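Local coordinates for protein MstE (Scytonema sp. PCC 10023, PDB 6SBF) that is a class II terpene cyclase that probably builds polycyclic isoprenoid scaffolds on the route to merosterols, at residues F48-A53 with W99-I104; Y103-D108 with E153-F158; G263-T268 with I292-E297; C271-L276 with V356-V361. The protein carries 1 engineered substitution. All blocks are in the same frame, centred on the assembly; numbering follows the deposited sequence.

Contact 1: F48-A53 with W99-I104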
loop_
_atom_site.group_PDB
_atom_site.type_symbol
_atom_site.label_atom_id
_atom_site.label_comp_id
_atom_site.label_asym_id
_atom_site.label_seq_id
_atom_site.Cartn_x
_atom_site.Cartn_y
_atom_site.Cartn_z
ATOM N N PHE A 48 7.431 -8.114 7.125
ATOM C CA PHE A 48 8.589 -8.141 6.225
ATOM C C PHE A 48 9.857 -8.403 7.013
ATOM O O PHE A 48 9.948 -8.094 8.203
ATOM C CB PHE A 48 8.701 -6.905 5.339
ATOM C CG PHE A 48 7.499 -6.673 4.445
ATOM C CD1 PHE A 48 7.413 -7.304 3.212
ATOM C CD2 PHE A 48 6.456 -5.841 4.849
ATOM C CE1 PHE A 48 6.288 -7.113 2.417
ATOM C CE2 PHE A 48 5.354 -5.677 4.026
ATOM C CZ PHE A 48 5.281 -6.292 2.803
ATOM N N ASN A 49 10.854 -8.964 6.330
ATOM C CA ASN A 49 12.117 -9.283 7.019
ATOM C C ASN A 49 13.260 -9.275 6.022
ATOM O O ASN A 49 13.139 -9.942 4.940
ATOM C CB ASN A 49 12.031 -10.641 7.715
ATOM C CG ASN A 49 13.154 -10.922 8.681
ATOM O OD1 ASN A 49 13.961 -10.067 9.011
ATOM N ND2 ASN A 49 13.234 -12.167 9.062
ATOM N N PHE A 50 14.317 -8.573 6.392
ATOM C CA PHE A 50 15.616 -8.649 5.688
ATOM C C PHE A 50 16.567 -9.342 6.647
ATOM O O PHE A 50 17.279 -8.682 7.413
ATOM C CB PHE A 50 16.109 -7.260 5.343
ATOM C CG PHE A 50 15.277 -6.551 4.322
ATOM C CD1 PHE A 50 15.527 -6.686 2.983
ATOM C CD2 PHE A 50 14.216 -5.752 4.715
ATOM C CE1 PHE A 50 14.736 -6.025 2.046
ATOM C CE2 PHE A 50 13.451 -5.042 3.799
ATOM C CZ PHE A 50 13.724 -5.212 2.471
ATOM N N PRO A 51 16.587 -10.676 6.687
ATOM C CA PRO A 51 17.377 -11.396 7.683
ATOM C C PRO A 51 18.862 -11.068 7.635
ATOM O O PRO A 51 19.423 -10.983 6.546
ATOM C CB PRO A 51 17.091 -12.860 7.426
ATOM C CG PRO A 51 16.196 -12.957 6.271
ATOM C CD PRO A 51 15.832 -11.568 5.825
ATOM N N GLN A 52 19.404 -10.881 8.839
ATOM C CA GLN A 52 20.849 -10.661 9.114
ATOM C C GLN A 52 21.217 -9.339 8.459
ATOM O O GLN A 52 22.354 -9.088 8.253
ATOM C CB GLN A 52 21.714 -11.848 8.681
ATOM C CG GLN A 52 21.251 -13.193 9.210
ATOM C CD GLN A 52 22.362 -14.214 9.069
ATOM O OE1 GLN A 52 23.081 -14.261 8.066
ATOM N NE2 GLN A 52 22.516 -15.057 10.077
ATOM N N ALA A 53 20.232 -8.476 8.224
ATOM C CA ALA A 53 20.471 -7.161 7.598
ATOM C C ALA A 53 19.553 -6.171 8.302
ATOM O O ALA A 53 19.667 -5.912 9.507
ATOM C CB ALA A 53 20.245 -7.237 6.091
ATOM N N TRP A 99 9.673 9.071 9.319
ATOM C CA TRP A 99 9.637 7.685 9.727
ATOM C C TRP A 99 10.297 6.816 8.633
ATOM O O TRP A 99 10.421 7.290 7.504
ATOM C CB TRP A 99 8.217 7.289 10.035
ATOM C CG TRP A 99 7.629 7.961 11.240
ATOM C CD1 TRP A 99 7.772 7.577 12.523
ATOM C CD2 TRP A 99 6.777 9.124 11.240
ATOM N NE1 TRP A 99 7.071 8.423 13.366
ATOM C CE2 TRP A 99 6.428 9.350 12.578
ATOM C CE3 TRP A 99 6.261 9.960 10.273
ATOM C CZ2 TRP A 99 5.568 10.369 12.947
ATOM C CZ3 TRP A 99 5.388 10.960 10.641
ATOM C CH2 TRP A 99 5.062 11.166 11.962
ATOM N N GLY A 100 10.661 5.579 8.988
ATOM C CA GLY A 100 11.269 4.653 8.044
ATOM C C GLY A 100 10.780 3.250 8.243
ATOM O O GLY A 100 9.829 2.974 9.011
ATOM N N TYR A 101 11.406 2.302 7.570
ATOM C CA TYR A 101 10.954 0.903 7.580
ATOM C C TYR A 101 10.864 0.418 9.040
ATOM O O TYR A 101 9.911 -0.223 9.415
ATOM C CB TYR A 101 11.977 0.104 6.787
ATOM C CG TYR A 101 11.869 -1.389 6.814
ATOM C CD1 TYR A 101 10.924 -2.070 6.087
ATOM C CD2 TYR A 101 12.760 -2.141 7.587
ATOM C CE1 TYR A 101 10.841 -3.447 6.088
ATOM C CE2 TYR A 101 12.646 -3.519 7.607
ATOM C CZ TYR A 101 11.693 -4.189 6.890
ATOM O OH TYR A 101 11.645 -5.551 6.892
ATOM N N ASN A 102 11.916 0.713 9.792
ATOM C CA ASN A 102 11.985 0.372 11.222
ATOM C C ASN A 102 13.021 1.320 11.850
ATOM O O ASN A 102 13.530 2.251 11.215
ATOM C CB ASN A 102 12.316 -1.113 11.493
ATOM C CG ASN A 102 13.680 -1.511 10.978
ATOM O OD1 ASN A 102 14.542 -0.635 10.852
ATOM N ND2 ASN A 102 13.830 -2.827 10.759
ATOM N N TYR A 103 13.310 1.138 13.154
ATOM C CA TYR A 103 14.134 2.103 13.898
ATOM C C TYR A 103 15.489 2.339 13.242
ATOM O O TYR A 103 16.001 3.458 13.250
ATOM C CB TYR A 103 14.387 1.600 15.328
ATOM C CG TYR A 103 15.078 2.590 16.218
ATOM C CD1 TYR A 103 14.356 3.512 16.947
ATOM C CD2 TYR A 103 16.440 2.628 16.339
ATOM C CE1 TYR A 103 14.968 4.424 17.791
ATOM C CE2 TYR A 103 17.091 3.547 17.154
ATOM C CZ TYR A 103 16.341 4.474 17.860
ATOM O OH TYR A 103 16.989 5.386 18.629
ATOM N N ILE A 104 16.095 1.259 12.729
ATOM C CA ILE A 104 17.521 1.340 12.319
ATOM C C ILE A 104 17.630 1.899 10.895
ATOM O O ILE A 104 18.709 2.325 10.504
ATOM C CB ILE A 104 18.241 0.000 12.477
ATOM C CG1 ILE A 104 17.705 -1.071 11.523
ATOM C CG2 ILE A 104 18.262 -0.459 13.934
ATOM C CD1 ILE A 104 18.564 -2.294 11.490
#

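Contact 2: Y103-D108 with E153-F158. Engineered in segment 153-158: F158 (natural residue Tyr).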
loop_
_atom_site.group_PDB
_atom_site.type_symbol
_atom_site.label_atom_id
_atom_site.label_comp_id
_atom_site.label_asym_id
_atom_site.label_seq_id
_atom_site.Cartn_x
_atom_site.Cartn_y
_atom_site.Cartn_z
ATOM N N TYR A 103 13.310 1.138 13.154
ATOM C CA TYR A 103 14.134 2.103 13.898
ATOM C C TYR A 103 15.489 2.339 13.242
ATOM O O TYR A 103 16.001 3.458 13.250
ATOM C CB TYR A 103 14.387 1.600 15.328
ATOM C CG TYR A 103 15.078 2.590 16.218
ATOM C CD1 TYR A 103 14.356 3.512 16.947
ATOM C CD2 TYR A 103 16.440 2.628 16.339
ATOM C CE1 TYR A 103 14.968 4.424 17.791
ATOM C CE2 TYR A 103 17.091 3.547 17.154
ATOM C CZ TYR A 103 16.341 4.474 17.860
ATOM O OH TYR A 103 16.989 5.386 18.629
ATOM N N ILE A 104 16.095 1.259 12.729
ATOM C CA ILE A 104 17.521 1.340 12.319
ATOM C C ILE A 104 17.630 1.899 10.895
ATOM O O ILE A 104 18.709 2.325 10.504
ATOM C CB ILE A 104 18.241 0.000 12.477
ATOM C CG1 ILE A 104 17.705 -1.071 11.523
ATOM C CG2 ILE A 104 18.262 -0.459 13.934
ATOM C CD1 ILE A 104 18.564 -2.294 11.490
ATOM N N LEU A 105 16.539 1.935 10.151
ATOM C CA LEU A 105 16.576 2.531 8.800
ATOM C C LEU A 105 16.494 4.043 8.842
ATOM O O LEU A 105 15.906 4.643 9.802
ATOM C CB LEU A 105 15.424 2.023 7.943
ATOM C CG LEU A 105 15.826 1.052 6.845
ATOM C CD1 LEU A 105 16.737 1.739 5.821
ATOM C CD2 LEU A 105 16.441 -0.228 7.403
ATOM N N CYS A 106 17.028 4.680 7.815
ATOM C CA CYS A 106 16.841 6.115 7.599
ATOM C C CYS A 106 15.370 6.374 7.265
ATOM O O CYS A 106 14.594 5.468 6.976
ATOM C CB CYS A 106 17.743 6.628 6.495
ATOM S SG CYS A 106 17.482 5.811 4.899
ATOM N N GLY A 107 15.010 7.643 7.345
ATOM C CA GLY A 107 13.661 8.028 6.939
ATOM C C GLY A 107 13.423 7.791 5.486
ATOM O O GLY A 107 14.375 7.746 4.668
ATOM N N ASP A 108 12.164 7.632 5.119
ATOM C CA ASP A 108 11.784 7.552 3.693
ATOM C C ASP A 108 10.407 8.164 3.506
ATOM O O ASP A 108 9.566 8.251 4.432
ATOM C CB ASP A 108 11.853 6.106 3.186
ATOM C CG ASP A 108 10.654 5.296 3.610
ATOM O OD1 ASP A 108 9.602 5.307 2.923
ATOM O OD2 ASP A 108 10.755 4.583 4.666
ATOM N N GLU A 153 22.238 10.250 0.309
ATOM C CA GLU A 153 23.301 10.162 1.342
ATOM C C GLU A 153 22.703 9.397 2.527
ATOM O O GLU A 153 23.438 8.582 3.121
ATOM C CB GLU A 153 23.859 11.557 1.637
ATOM C CG GLU A 153 24.696 12.104 0.464
ATOM C CD GLU A 153 25.758 11.199 -0.187
ATOM O OE1 GLU A 153 25.801 11.145 -1.437
ATOM O OE2 GLU A 153 26.566 10.565 0.539
ATOM N N SER A 154 21.395 9.511 2.765
ATOM C CA SER A 154 20.728 8.813 3.887
ATOM C C SER A 154 20.836 7.304 3.704
ATOM O O SER A 154 21.178 6.593 4.688
ATOM C CB SER A 154 19.321 9.246 4.050
ATOM O OG SER A 154 19.300 10.613 4.305
ATOM N N ILE A 155 20.458 6.813 2.544
ATOM C CA ILE A 155 20.378 5.346 2.294
ATOM C C ILE A 155 21.796 4.810 2.061
ATOM O O ILE A 155 22.073 3.705 2.494
ATOM C CB ILE A 155 19.354 5.023 1.180
ATOM C CG1 ILE A 155 19.155 3.497 1.062
ATOM C CG2 ILE A 155 19.685 5.652 -0.191
ATOM C CD1 ILE A 155 18.645 2.827 2.302
ATOM N N ARG A 156 22.685 5.572 1.448
ATOM C CA ARG A 156 24.112 5.187 1.427
ATOM C C ARG A 156 24.689 5.026 2.849
ATOM O O ARG A 156 25.519 4.093 3.047
ATOM C CB ARG A 156 24.932 6.206 0.635
ATOM C CG ARG A 156 24.869 5.978 -0.868
ATOM C CD ARG A 156 25.865 6.883 -1.592
ATOM N NE ARG A 156 25.712 6.924 -3.042
ATOM C CZ ARG A 156 26.065 5.955 -3.872
ATOM N NH1 ARG A 156 25.902 6.100 -5.179
ATOM N NH2 ARG A 156 26.560 4.827 -3.387
ATOM N N ALA A 157 24.386 5.959 3.778
ATOM C CA ALA A 157 24.978 5.952 5.145
ATOM C C ALA A 157 24.500 4.682 5.847
ATOM O O ALA A 157 25.231 4.089 6.564
ATOM C CB ALA A 157 24.609 7.189 5.943
ATOM N N PHE A 158 23.258 4.283 5.600
ATOM C CA PHE A 158 22.687 3.053 6.190
ATOM C C PHE A 158 23.387 1.814 5.606
ATOM O O PHE A 158 23.707 0.912 6.426
ATOM C CB PHE A 158 21.179 2.974 5.954
ATOM C CG PHE A 158 20.651 1.684 6.510
ATOM C CD1 PHE A 158 20.455 1.541 7.872
ATOM C CD2 PHE A 158 20.415 0.601 5.691
ATOM C CE1 PHE A 158 20.041 0.328 8.403
ATOM C CE2 PHE A 158 19.981 -0.610 6.213
ATOM C CZ PHE A 158 19.812 -0.753 7.573
#

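Contact 3: G263-T268 with I292-E297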
loop_
_atom_site.group_PDB
_atom_site.type_symbol
_atom_site.label_atom_id
_atom_site.label_comp_id
_atom_site.label_asym_id
_atom_site.label_seq_id
_atom_site.Cartn_x
_atom_site.Cartn_y
_atom_site.Cartn_z
ATOM N N GLY A 263 -4.976 -16.642 -8.354
ATOM C CA GLY A 263 -5.415 -15.405 -7.691
ATOM C C GLY A 263 -4.506 -14.959 -6.548
ATOM O O GLY A 263 -4.185 -15.733 -5.631
ATOM N N SER A 264 -4.136 -13.683 -6.594
ATOM C CA SER A 264 -3.378 -12.985 -5.550
ATOM C C SER A 264 -4.361 -12.238 -4.619
ATOM O O SER A 264 -5.125 -11.377 -5.117
ATOM C CB SER A 264 -2.441 -12.003 -6.139
ATOM O OG SER A 264 -2.048 -11.049 -5.179
ATOM N N THR A 265 -4.354 -12.525 -3.338
ATOM C CA THR A 265 -5.212 -11.812 -2.395
ATOM C C THR A 265 -4.877 -10.334 -2.370
ATOM O O THR A 265 -5.820 -9.493 -2.372
ATOM C CB THR A 265 -5.170 -12.461 -1.020
ATOM O OG1 THR A 265 -3.822 -12.622 -0.633
ATOM C CG2 THR A 265 -5.888 -13.800 -0.997
ATOM N N PHE A 266 -3.619 -9.963 -2.378
ATOM C CA PHE A 266 -3.176 -8.556 -2.348
ATOM C C PHE A 266 -3.598 -7.821 -3.596
ATOM O O PHE A 266 -4.153 -6.696 -3.521
ATOM C CB PHE A 266 -1.669 -8.486 -2.090
ATOM C CG PHE A 266 -1.054 -7.126 -1.960
ATOM C CD1 PHE A 266 -1.236 -6.386 -0.794
ATOM C CD2 PHE A 266 -0.231 -6.606 -2.934
ATOM C CE1 PHE A 266 -0.599 -5.160 -0.653
ATOM C CE2 PHE A 266 0.445 -5.431 -2.800
ATOM C CZ PHE A 266 0.253 -4.700 -1.636
ATOM N N ALA A 267 -3.313 -8.377 -4.767
ATOM C CA ALA A 267 -3.608 -7.688 -6.026
ATOM C C ALA A 267 -5.137 -7.601 -6.147
ATOM O O ALA A 267 -5.629 -6.617 -6.708
ATOM C CB ALA A 267 -2.967 -8.400 -7.206
ATOM N N THR A 268 -5.866 -8.626 -5.755
ATOM C CA THR A 268 -7.341 -8.629 -5.872
ATOM C C THR A 268 -7.950 -7.542 -4.958
ATOM O O THR A 268 -8.864 -6.838 -5.399
ATOM C CB THR A 268 -7.942 -10.002 -5.580
ATOM O OG1 THR A 268 -7.374 -10.934 -6.508
ATOM C CG2 THR A 268 -9.428 -10.034 -5.695
ATOM N N ILE A 292 -15.473 -9.825 -4.095
ATOM C CA ILE A 292 -15.886 -9.982 -2.669
ATOM C C ILE A 292 -16.075 -11.479 -2.402
ATOM O O ILE A 292 -15.603 -11.991 -1.350
ATOM C CB ILE A 292 -17.151 -9.156 -2.363
ATOM C CG1 ILE A 292 -16.833 -7.669 -2.374
ATOM C CG2 ILE A 292 -17.760 -9.599 -1.045
ATOM C CD1 ILE A 292 -18.089 -6.794 -2.423
ATOM N N GLY A 293 -16.826 -12.177 -3.249
ATOM C CA GLY A 293 -17.091 -13.589 -2.974
ATOM C C GLY A 293 -15.803 -14.397 -2.901
ATOM O O GLY A 293 -15.646 -15.264 -2.018
ATOM N N TRP A 294 -14.877 -14.145 -3.814
ATOM C CA TRP A 294 -13.631 -14.923 -3.834
ATOM C C TRP A 294 -12.805 -14.608 -2.579
ATOM O O TRP A 294 -12.291 -15.526 -1.924
ATOM C CB TRP A 294 -12.860 -14.611 -5.109
ATOM C CG TRP A 294 -11.611 -15.435 -5.211
ATOM C CD1 TRP A 294 -11.517 -16.713 -5.673
ATOM C CD2 TRP A 294 -10.291 -14.986 -4.884
ATOM N NE1 TRP A 294 -10.194 -17.092 -5.623
ATOM C CE2 TRP A 294 -9.415 -16.054 -5.185
ATOM C CE3 TRP A 294 -9.741 -13.793 -4.411
ATOM C CZ2 TRP A 294 -8.046 -15.958 -4.977
ATOM C CZ3 TRP A 294 -8.383 -13.680 -4.217
ATOM C CH2 TRP A 294 -7.541 -14.752 -4.512
ATOM N N LEU A 295 -12.740 -13.319 -2.217
ATOM C CA LEU A 295 -11.961 -12.981 -0.998
ATOM C C LEU A 295 -12.633 -13.626 0.242
ATOM O O LEU A 295 -11.908 -14.139 1.113
ATOM C CB LEU A 295 -11.864 -11.454 -0.860
ATOM C CG LEU A 295 -10.952 -10.795 -1.871
ATOM C CD1 LEU A 295 -11.138 -9.269 -1.878
ATOM C CD2 LEU A 295 -9.502 -11.117 -1.602
ATOM N N LEU A 296 -13.963 -13.630 0.313
ATOM C CA LEU A 296 -14.615 -14.290 1.451
ATOM C C LEU A 296 -14.213 -15.777 1.504
ATOM O O LEU A 296 -13.934 -16.298 2.587
ATOM C CB LEU A 296 -16.138 -14.157 1.414
ATOM C CG LEU A 296 -16.658 -12.744 1.561
ATOM C CD1 LEU A 296 -18.172 -12.699 1.354
ATOM C CD2 LEU A 296 -16.295 -12.189 2.902
ATOM N N GLU A 297 -14.202 -16.441 0.350
ATOM C CA GLU A 297 -13.871 -17.895 0.305
ATOM C C GLU A 297 -12.414 -18.167 0.677
ATOM O O GLU A 297 -12.173 -19.236 1.272
ATOM C CB GLU A 297 -14.238 -18.520 -1.063
ATOM C CG GLU A 297 -13.939 -20.023 -1.179
ATOM C CD GLU A 297 -14.713 -20.704 -2.295
ATOM O OE1 GLU A 297 -14.770 -21.958 -2.284
ATOM O OE2 GLU A 297 -15.248 -19.977 -3.178
#

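Contact 4: C271-L276 with V356-V361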
loop_
_atom_site.group_PDB
_atom_site.type_symbol
_atom_site.label_atom_id
_atom_site.label_comp_id
_atom_site.label_asym_id
_atom_site.label_seq_id
_atom_site.Cartn_x
_atom_site.Cartn_y
_atom_site.Cartn_z
ATOM N N CYS A 271 -7.348 -4.282 -6.611
ATOM C CA CYS A 271 -8.234 -4.133 -7.773
ATOM C C CYS A 271 -9.658 -3.807 -7.306
ATOM O O CYS A 271 -10.349 -3.010 -7.977
ATOM C CB CYS A 271 -8.163 -5.390 -8.613
ATOM S SG CYS A 271 -8.873 -5.231 -10.242
ATOM N N LEU A 272 -10.106 -4.412 -6.236
ATOM C CA LEU A 272 -11.461 -4.140 -5.687
ATOM C C LEU A 272 -11.543 -2.656 -5.316
ATOM O O LEU A 272 -12.569 -1.999 -5.669
ATOM C CB LEU A 272 -11.736 -5.096 -4.549
ATOM C CG LEU A 272 -13.046 -4.889 -3.800
ATOM C CD1 LEU A 272 -14.219 -4.895 -4.760
ATOM C CD2 LEU A 272 -13.206 -5.922 -2.704
ATOM N N ARG A 273 -10.522 -2.095 -4.679
ATOM C CA ARG A 273 -10.551 -0.668 -4.346
ATOM C C ARG A 273 -10.629 0.162 -5.653
ATOM O O ARG A 273 -11.399 1.136 -5.695
ATOM C CB ARG A 273 -9.313 -0.265 -3.571
ATOM C CG ARG A 273 -9.435 -0.622 -2.138
ATOM C CD ARG A 273 -8.300 -0.080 -1.283
ATOM N NE ARG A 273 -8.027 1.371 -1.264
ATOM C CZ ARG A 273 -7.364 1.995 -0.278
ATOM N NH1 ARG A 273 -7.094 1.377 0.853
ATOM N NH2 ARG A 273 -6.967 3.250 -0.423
ATOM N N LEU A 274 -9.852 -0.188 -6.651
ATOM C CA LEU A 274 -9.892 0.539 -7.943
ATOM C C LEU A 274 -11.314 0.523 -8.512
ATOM O O LEU A 274 -11.811 1.570 -9.003
ATOM C CB LEU A 274 -8.898 -0.105 -8.893
ATOM C CG LEU A 274 -8.928 0.382 -10.345
ATOM C CD1 LEU A 274 -8.675 1.847 -10.517
ATOM C CD2 LEU A 274 -7.873 -0.427 -11.126
ATOM N N LEU A 275 -11.975 -0.596 -8.451
ATOM C CA LEU A 275 -13.311 -0.781 -9.071
ATOM C C LEU A 275 -14.403 0.005 -8.307
ATOM O O LEU A 275 -15.471 0.198 -8.854
ATOM C CB LEU A 275 -13.688 -2.256 -9.182
ATOM C CG LEU A 275 -12.821 -3.086 -10.147
ATOM C CD1 LEU A 275 -13.172 -4.542 -9.990
ATOM C CD2 LEU A 275 -12.962 -2.612 -11.568
ATOM N N LEU A 276 -14.129 0.478 -7.090
ATOM C CA LEU A 276 -15.086 1.332 -6.354
ATOM C C LEU A 276 -15.136 2.715 -6.970
ATOM O O LEU A 276 -16.035 3.497 -6.575
ATOM C CB LEU A 276 -14.675 1.407 -4.905
ATOM C CG LEU A 276 -14.816 0.074 -4.165
ATOM C CD1 LEU A 276 -14.235 0.212 -2.802
ATOM C CD2 LEU A 276 -16.306 -0.293 -4.050
ATOM N N VAL A 356 -6.788 -6.471 2.552
ATOM C CA VAL A 356 -8.030 -7.157 2.203
ATOM C C VAL A 356 -9.173 -6.586 3.038
ATOM O O VAL A 356 -10.260 -6.272 2.476
ATOM C CB VAL A 356 -7.948 -8.684 2.311
ATOM C CG1 VAL A 356 -9.303 -9.311 2.072
ATOM C CG2 VAL A 356 -6.837 -9.229 1.392
ATOM N N VAL A 357 -8.997 -6.491 4.346
ATOM C CA VAL A 357 -10.156 -6.078 5.183
ATOM C C VAL A 357 -10.544 -4.641 4.785
ATOM O O VAL A 357 -11.752 -4.334 4.691
ATOM C CB VAL A 357 -9.875 -6.315 6.671
ATOM C CG1 VAL A 357 -8.923 -5.318 7.128
ATOM C CG2 VAL A 357 -11.188 -6.314 7.411
ATOM N N ASN A 358 -9.595 -3.767 4.486
ATOM C CA ASN A 358 -9.937 -2.411 4.042
ATOM C C ASN A 358 -10.803 -2.444 2.775
ATOM O O ASN A 358 -11.820 -1.738 2.653
ATOM C CB ASN A 358 -8.682 -1.606 3.884
ATOM C CG ASN A 358 -8.910 -0.293 3.201
ATOM O OD1 ASN A 358 -9.020 -0.250 1.988
ATOM N ND2 ASN A 358 -8.925 0.783 3.974
ATOM N N SER A 359 -10.397 -3.265 1.804
ATOM C CA SER A 359 -11.129 -3.304 0.511
ATOM C C SER A 359 -12.556 -3.795 0.771
ATOM O O SER A 359 -13.475 -3.332 0.103
ATOM C CB SER A 359 -10.374 -4.139 -0.516
ATOM O OG SER A 359 -10.427 -5.563 -0.260
ATOM N N LEU A 360 -12.741 -4.767 1.669
ATOM C CA LEU A 360 -14.074 -5.353 1.923
ATOM C C LEU A 360 -14.977 -4.322 2.653
ATOM O O LEU A 360 -16.152 -4.223 2.333
ATOM C CB LEU A 360 -13.947 -6.625 2.743
ATOM C CG LEU A 360 -13.284 -7.808 2.055
ATOM C CD1 LEU A 360 -13.178 -8.979 3.024
ATOM C CD2 LEU A 360 -14.052 -8.209 0.812
ATOM N N VAL A 361 -14.399 -3.597 3.599
ATOM C CA VAL A 361 -15.144 -2.512 4.276
ATOM C C VAL A 361 -15.608 -1.470 3.252
ATOM O O VAL A 361 -16.790 -1.057 3.259
ATOM C CB VAL A 361 -14.312 -1.901 5.406
ATOM C CG1 VAL A 361 -15.024 -0.700 6.006
ATOM C CG2 VAL A 361 -14.044 -2.885 6.518
#

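Contact 1: F48-A53 with W99-I104
The phenol oxygen of Y101 is set against the strand end at F48-F50 and makes its hydrogen bond just beyond it, to the carbonyl O of S55. S55 lies in strand 55-57, the antiparallel partner of strand 47-50, so a loop between helices 75-90 and 109-121 of this α6-α6 barrel protein is tied to a small β-hairpin. F50 to A53 form a type II turn in the hairpin connection. Within the contact Y101 OH sits 3.3 Å from F48 O, a close approach and not a bond. F48 CB touches the same phenol at the ring edge, 4.1 Å from Y101 CE1. Its own ring turns off toward W60 and I344. F50 makes the aromatic part of the contact. Its edge points at the face of Y101 in an offset edge-to-face pair, with centroids 5.4 Å apart and planes at 71°. F50 CE2 is 3.7 Å from Y101 CZ, and F50 CD2 is 3.4 Å from Y101 OH. Y101 holds CG opposite its own backbone N (chi1 171°), which swings the ring across to the strand. A phenylalanine here would probably keep much of the ring pair but leave the S55 carbonyl without its hydroxyl mate. F339 meets the F50 ring edge-to-face from elsewhere in the fold. The turn itself is touched more lightly. I104 reaches the exposed end of the contact with an extended chain (chi2 169°), and its CD1 stops 4.3 Å from A53 O.

Contact 2: Y103-D108 with E153-F158
I104 is the first residue of 103-108 to meet helix 152-158. Its carbonyl O lies 3.2 Å from CE1 of F158, approaching the ring obliquely. Its CG1 touches the same ring carbon more loosely. F158 is an engineered residue, tyrosine in the natural protein. L105 follows and lays both methyls on one face of that ring. CD1 stands 3.8 Å above the ring plane. CD2 makes a CH-pi contact, 3.9 Å from the ring centroid and 29° off the normal. An off-staggered chi1 (-108°) goes with both methyls lying on the ring. L105 CD1 also meets the CD1 of I155 at 4.1 Å. An alanine in place of L105 would probably strip this face of F158 of its cover and leave the ring freer to shift. The L105 carbonyl is hydrogen-bonded to R94. C106 comes next and points toward the helix. Its CB is 3.9 Å from S154 CB, while SG rests near S154 O and I155 CD1. A bound beta-mercaptoethanol, probably from the crystallisation liquor, lies about 4 Å from this side chain. Further along, D108 is the N-cap of helix 109-121. D108, D110, T111 and T112 fit the DxDTT-like form of the acidic motif found in class II terpene cyclases. The arrangement is thus a surface loop, packed on a short helix through I104-C106, that runs into the probable acidic signature at D108.

Contact 3: G263-T268 with I292-E297
T265, in the first turn of helix 265-275, lies level with L295 on helix 282-298, with their CA atoms 7.0 Å apart. These are successive helices, consistent with the α6-α6 barrel. W294 and L295 match the aromatic and aliphatic positions of a QW motif of the squalene-hopene cyclase family, and W305, hydrogen-bonded to L295 O, would be its tryptophan. W294 carries most of the contact. Its chi1 of -177° sends the indole out to the other helix, where the six-membered ring meets G263, T265 and T268. W294 CH2 is 3.7 Å from G263 C. At G263 the indole leaves no room for a CB, and the positive phi (119°) would also jam one against the preceding carbonyl. T265 CG2 comes to 4.0 Å from W294 CH2, the two side chains crossing at about a right angle. T268 places OG1 3.7 Å from W294 CZ3, while its methyl lies near CE3.

The helix start beside the indole is firmly held. S264 is the N-cap, its OG accepting from A267 N at 3.0 Å in a nearly straight bond (170°). T268 OG1 donates to S264 O at 2.7 Å. The backbone N of T268 donates to the same oxygen, from the opposite face of the carbonyl plane. T268 OG1 is also hydrogen-bonded to V255 N, and T265 OG1 to S308 and V306. L295 adds a second, apolar touch. Its CG meets T268 CG2 at 4.2 Å, and its CD2 lies beside the carbonyl O of T265.

Contact 4: C271-L276 with V356-V361
R273 and S359 mark the close part of this buried helix pair, with their CA atoms 5.6 Å apart. The short segments run in nearly the same direction, at 25°, and their axes approach to 9.1 Å. The small S359 side chain lets R273 pass over it, the arginine CG lying 4.0 Å from S359 CB. S359 OG folds back on its own helix and donates to V356 O at 2.8 Å, an oxygen that also takes L360 N. The hydroxyl is thus satisfied within the helix, and L272 CD2 can rest 3.7 Å from S359 OG. L272 has CG opposite its backbone N (chi1 176°), an orientation that aims the branch at the other helix. There L272 CD2 also meets L360 CD2, at 4.3 Å.

The polar grip lies beside this packing. R273 bends at chi3 (57°), and NH1 reaches N358 OD1 at 2.8 Å, but the bond is weak because it is far from straight. Stronger partners lie outside. NH2 of R273 forms a salt bridge with E224, and N358 ND2 donates to M68 O. The buried guanidinium thus has an amide oxygen at NH1 and a carboxylate at NH2, which would probably stabilise its charge.

Packing slackens at L276. This residue is partly exposed, has its side chain no nearer than 4.6 Å to 356-361, and touches R288, K362 and A363 instead. Two helices running alongside in the same direction are consistent with neighbours in one layer of an α6-α6 barrel.

From the N terminus, contact 1 comes first. It brings the loop before helix 109-121 back to the early β-hairpin. Contact 2 begins on that same loop, sharing Y103 and I104, and reaches forward to helix 152-158. The two touch directly, with D108 N probably hydrogen-bonded to W99 O. Contacts 3 and 4 follow later. Their segments alternate along the chain, so their loops cross, and both use helix 265-275. Contact 3 joins it to helix 282-298, and contact 4 to the final helix, 350-363. L272 packs against I292 and L295 where they meet. Contacts 2 and 4 have centres about 32 Å apart, on opposite sides of the chain's centre.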